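Local coordinates for protein 6-phosphogluconate dehydratase (Shewanella oneidensis, PDB 2GP4) that probably catalyses the dehydration of 6-phosphogluconate to 2-keto-3-deoxy-6-phosphogluconate, a step of the Entner-Doudoroff pathway, at residues A38-Y43 against R332-I337; D487-V492 against K520-A525. One frame throughout, in Å; residues are numbered along the deposited sequence.

Interaction 1 (A38-Y43 against R332-I337); sequences ASREAY and RAAGII
Tyr43 lays the face of its ring on the backbone of Ala334: the Ala334 CA stands 3.8 Å from the ring centroid and only 6° off the ring normal, a CH-pi contact over the middle of the ring. With CG anti to the backbone N (chi1 180°), the ring reaches from helix 23-51 across the end of helix 322-333, and its hydroxyl goes on to a hydrogen bond with the Leu186 carbonyl. Arg40 comes to the same residue edge-on. Its NH1 donates to Ala334 O at 3.0 Å, lying in the carbonyl plane on a lone pair, with the oxygen close to the guanidinium plane. A bend at chi2 (62°) turns the chain alongside Ile336, whose CD1 sits over one guanidinium face, toward its rim, 4.0 Å from Arg40 NH1. The same NH1 also hydrogen-bonds the Gly299 carbonyl, its stronger partner, which leaves this nitrogen with two acceptors. Ser39 OG lies 2.6 Å from Gly335 O and also within reach of the Ser36 carbonyl. Gly335 itself passes close against helix 23-51, its CA 4.2 Å from that of Arg40, where a CB would collide with Ser39 O and Arg40 CA. With positive phi and its N bonded back to Arg332 O, it is the C' residue of a Schellman motif; the arrangement is a Schellman-terminated helix end docked on the side of helix 23-51.

Interaction 2 (D487-V492 against K520-A525); sequences DRDCVV and KGFKVA
Cys490 and Val491 pair in parallel register with Val524 and Ala525, joining neighbouring strands 490-494 and 524-528 of the mixed sheet in the C-terminal part of the chain through three backbone hydrogen bonds: Cys490 N to Lys523 O, Ala525 N to Cys490 O and Val492 N to Ala525 O. Helix 511-519 lies between the two strands in sequence, completing a beta-alpha-beta crossover, and its Leu514 packs on Val492 and Val524. On the same sheet face as Val524, Cys490 SG meets Val524 CG1 at 4.0 Å; Val491 and Ala525 share the other face.

Ahead of the strands, Phe522 lies with one ring face against the backbone of Asp487 and Arg488. Arg488 N stands over the ring centre, and Arg488 CA is 3.5 Å from Phe522 CD1. Phe522 CG is anti to its carbonyl carbon (chi1 -61°), which carries the ring toward this turn. An alanine here would remove the ring and is likely to leave the Asp487-Arg488 backbone without its support, opening a gap against it. At the ring's edge, Asp489 OD1 accepts the Lys523 N-H at 2.9 Å, nearly straight at 174° but from above the carboxylate plane.

Overall arrangement
Interactions 1 and 2 belong to separate parts of the chain, their centres 44 Å apart and their nearest atoms about 29 Å apart, with no direct touch. They follow one another in series: the closest ends of interaction 1 are 289 residues apart, those of interaction 2 only 28. The first brings the N-terminal helix onto the largely helical part, near the chain's C-terminal tail, where Asp625 forms a salt bridge with Arg332. The second lies within the beta-rich C-terminal part, its centre about 30 Å from the centre of the chain, against 20 Å for interaction 1. This structure is the apo form, without its iron-sulfur cluster, so neither contact can be placed relative to a bound cofactor.

Interaction 1 (A38-Y43 against R332-I337)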
# COMPACT_ATOMS: atom_id res chain seq x y z
N ALA A 38 3.21 3.37 -24.35
CA ALA A 38 2.20 2.73 -25.18
C ALA A 38 0.92 2.42 -24.41
O ALA A 38 -0.18 2.79 -24.84
CB ALA A 38 2.77 1.46 -25.82
N SER A 39 1.06 1.75 -23.27
CA SER A 39 -0.07 1.38 -22.42
C SER A 39 -0.87 2.59 -21.96
O SER A 39 -2.10 2.56 -21.99
CB SER A 39 0.41 0.56 -21.22
OG SER A 39 1.40 1.26 -20.50
N ARG A 40 -0.18 3.65 -21.54
CA ARG A 40 -0.86 4.88 -21.11
C ARG A 40 -1.59 5.57 -22.26
O ARG A 40 -2.70 6.08 -22.07
CB ARG A 40 0.11 5.84 -20.42
CG ARG A 40 -0.51 7.12 -19.89
CD ARG A 40 -1.56 6.87 -18.81
NE ARG A 40 -2.01 8.13 -18.21
CZ ARG A 40 -3.00 8.25 -17.33
NH1 ARG A 40 -3.68 7.19 -16.91
NH2 ARG A 40 -3.32 9.45 -16.86
N GLU A 41 -0.98 5.58 -23.45
CA GLU A 41 -1.63 6.15 -24.63
C GLU A 41 -2.91 5.40 -25.00
O GLU A 41 -3.91 6.02 -25.39
CB GLU A 41 -0.67 6.21 -25.83
CG GLU A 41 0.17 7.49 -25.86
CD GLU A 41 1.40 7.41 -26.78
OE1 GLU A 41 1.73 6.31 -27.28
OE2 GLU A 41 2.05 8.47 -26.98
N ALA A 42 -2.89 4.08 -24.84
CA ALA A 42 -4.04 3.24 -25.17
C ALA A 42 -5.16 3.39 -24.15
O ALA A 42 -6.35 3.41 -24.52
CB ALA A 42 -3.62 1.77 -25.32
N TYR A 43 -4.79 3.51 -22.88
CA TYR A 43 -5.74 3.76 -21.82
C TYR A 43 -6.49 5.07 -22.06
O TYR A 43 -7.73 5.09 -22.07
CB TYR A 43 -5.05 3.78 -20.44
CG TYR A 43 -6.00 4.04 -19.29
CD1 TYR A 43 -6.95 3.09 -18.92
CD2 TYR A 43 -5.96 5.25 -18.59
CE1 TYR A 43 -7.83 3.33 -17.88
CE2 TYR A 43 -6.84 5.49 -17.53
CZ TYR A 43 -7.77 4.52 -17.18
OH TYR A 43 -8.65 4.75 -16.16
N ARG A 332 -1.36 -0.07 -12.96
CA ARG A 332 -1.47 -0.92 -14.14
C ARG A 332 -2.83 -0.78 -14.81
O ARG A 332 -2.91 -0.75 -16.03
CB ARG A 332 -1.20 -2.40 -13.82
CG ARG A 332 -0.94 -3.26 -15.06
CD ARG A 332 0.27 -2.76 -15.84
NE ARG A 332 0.28 -3.19 -17.24
CZ ARG A 332 -0.32 -2.55 -18.23
NH1 ARG A 332 -1.02 -1.44 -17.99
NH2 ARG A 332 -0.24 -3.01 -19.48
N ALA A 333 -3.88 -0.69 -14.00
CA ALA A 333 -5.24 -0.47 -14.49
C ALA A 333 -5.31 0.81 -15.32
O ALA A 333 -6.07 0.89 -16.27
CB ALA A 333 -6.24 -0.43 -13.33
N ALA A 334 -4.49 1.79 -14.95
CA ALA A 334 -4.47 3.10 -15.60
C ALA A 334 -3.40 3.20 -16.68
O ALA A 334 -3.06 4.31 -17.12
CB ALA A 334 -4.30 4.20 -14.57
N GLY A 335 -2.86 2.06 -17.11
CA GLY A 335 -1.85 2.02 -18.16
C GLY A 335 -0.45 2.39 -17.72
O GLY A 335 0.43 2.62 -18.56
N ILE A 336 -0.23 2.45 -16.41
CA ILE A 336 1.05 2.86 -15.84
C ILE A 336 1.79 1.67 -15.26
O ILE A 336 1.27 0.96 -14.40
CB ILE A 336 0.85 3.98 -14.79
CG1 ILE A 336 0.15 5.19 -15.43
CG2 ILE A 336 2.20 4.40 -14.19
CD1 ILE A 336 -0.69 6.01 -14.48
N ILE A 337 3.02 1.46 -15.72
CA ILE A 337 3.82 0.30 -15.32
C ILE A 337 4.91 0.69 -14.33
O ILE A 337 5.85 1.41 -14.69
CB ILE A 337 4.43 -0.43 -16.55
CG1 ILE A 337 3.35 -0.67 -17.62
CG2 ILE A 337 5.12 -1.73 -16.11
CD1 ILE A 337 3.84 -1.36 -18.89

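Interaction 2 (D487-V492 against K520-A525)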
# COMPACT_ATOMS: atom_id res chain seq x y z
N ASP A 487 17.91 -23.12 17.11
CA ASP A 487 18.85 -22.50 18.04
C ASP A 487 20.26 -22.45 17.44
O ASP A 487 21.23 -22.89 18.06
CB ASP A 487 18.85 -23.24 19.39
CG ASP A 487 17.56 -23.06 20.17
OD1 ASP A 487 16.72 -22.20 19.80
OD2 ASP A 487 17.38 -23.79 21.17
N ARG A 488 20.34 -21.90 16.23
CA ARG A 488 21.60 -21.73 15.49
C ARG A 488 21.38 -20.72 14.37
O ARG A 488 20.25 -20.35 14.08
CB ARG A 488 22.13 -23.06 14.94
CG ARG A 488 21.08 -24.05 14.43
CD ARG A 488 20.67 -23.76 13.00
NE ARG A 488 19.67 -24.70 12.51
CZ ARG A 488 19.92 -25.73 11.72
NH1 ARG A 488 21.16 -25.99 11.32
NH2 ARG A 488 18.93 -26.52 11.32
N ASP A 489 22.47 -20.26 13.76
CA ASP A 489 22.37 -19.43 12.57
C ASP A 489 21.62 -20.21 11.49
O ASP A 489 21.96 -21.36 11.21
CB ASP A 489 23.76 -19.03 12.06
CG ASP A 489 24.56 -18.21 13.07
OD1 ASP A 489 24.05 -17.93 14.17
OD2 ASP A 489 25.70 -17.86 12.75
N CYS A 490 20.60 -19.59 10.90
CA CYS A 490 19.80 -20.24 9.86
C CYS A 490 18.96 -19.23 9.08
O CYS A 490 18.65 -18.15 9.58
CB CYS A 490 18.88 -21.31 10.47
SG CYS A 490 17.80 -20.70 11.78
N VAL A 491 18.61 -19.58 7.85
CA VAL A 491 17.60 -18.84 7.12
C VAL A 491 16.34 -19.70 7.06
O VAL A 491 16.34 -20.77 6.45
CB VAL A 491 18.09 -18.44 5.69
CG1 VAL A 491 16.98 -17.72 4.92
CG2 VAL A 491 19.33 -17.57 5.78
N VAL A 492 15.28 -19.26 7.74
CA VAL A 492 14.00 -19.96 7.72
C VAL A 492 13.24 -19.67 6.42
O VAL A 492 12.82 -18.53 6.16
CB VAL A 492 13.14 -19.61 8.95
CG1 VAL A 492 11.78 -20.32 8.90
CG2 VAL A 492 13.87 -19.96 10.25
N LYS A 520 18.86 -13.78 21.19
CA LYS A 520 19.78 -14.72 21.82
C LYS A 520 21.18 -14.68 21.21
O LYS A 520 22.11 -15.30 21.74
CB LYS A 520 19.23 -16.15 21.72
CG LYS A 520 17.97 -16.41 22.53
CD LYS A 520 17.67 -17.90 22.57
CE LYS A 520 16.45 -18.21 23.42
NZ LYS A 520 16.38 -19.66 23.76
N GLY A 521 21.33 -13.98 20.09
CA GLY A 521 22.63 -13.81 19.44
C GLY A 521 22.85 -14.60 18.17
O GLY A 521 23.92 -14.50 17.56
N PHE A 522 21.86 -15.39 17.75
CA PHE A 522 21.96 -16.12 16.49
C PHE A 522 21.75 -15.20 15.29
O PHE A 522 21.09 -14.16 15.40
CB PHE A 522 20.98 -17.29 16.45
CG PHE A 522 21.21 -18.31 17.54
CD1 PHE A 522 22.38 -19.05 17.58
CD2 PHE A 522 20.25 -18.51 18.52
CE1 PHE A 522 22.60 -19.99 18.58
CE2 PHE A 522 20.45 -19.45 19.53
CZ PHE A 522 21.63 -20.18 19.56
N LYS A 523 22.32 -15.59 14.15
CA LYS A 523 22.18 -14.82 12.92
C LYS A 523 21.10 -15.47 12.07
O LYS A 523 21.29 -16.54 11.51
CB LYS A 523 23.51 -14.73 12.17
CG LYS A 523 24.63 -14.05 12.96
CD LYS A 523 25.81 -13.65 12.07
CE LYS A 523 25.64 -12.24 11.47
NZ LYS A 523 24.53 -12.12 10.45
N VAL A 524 19.95 -14.81 11.99
CA VAL A 524 18.77 -15.42 11.38
C VAL A 524 18.09 -14.52 10.37
O VAL A 524 18.14 -13.29 10.49
CB VAL A 524 17.74 -15.87 12.46
CG1 VAL A 524 18.29 -17.03 13.26
CG2 VAL A 524 17.34 -14.70 13.37
N ALA A 525 17.45 -15.13 9.37
CA ALA A 525 16.69 -14.39 8.37
C ALA A 525 15.49 -15.18 7.89
O ALA A 525 15.45 -16.41 8.02
CB ALA A 525 17.57 -14.00 7.20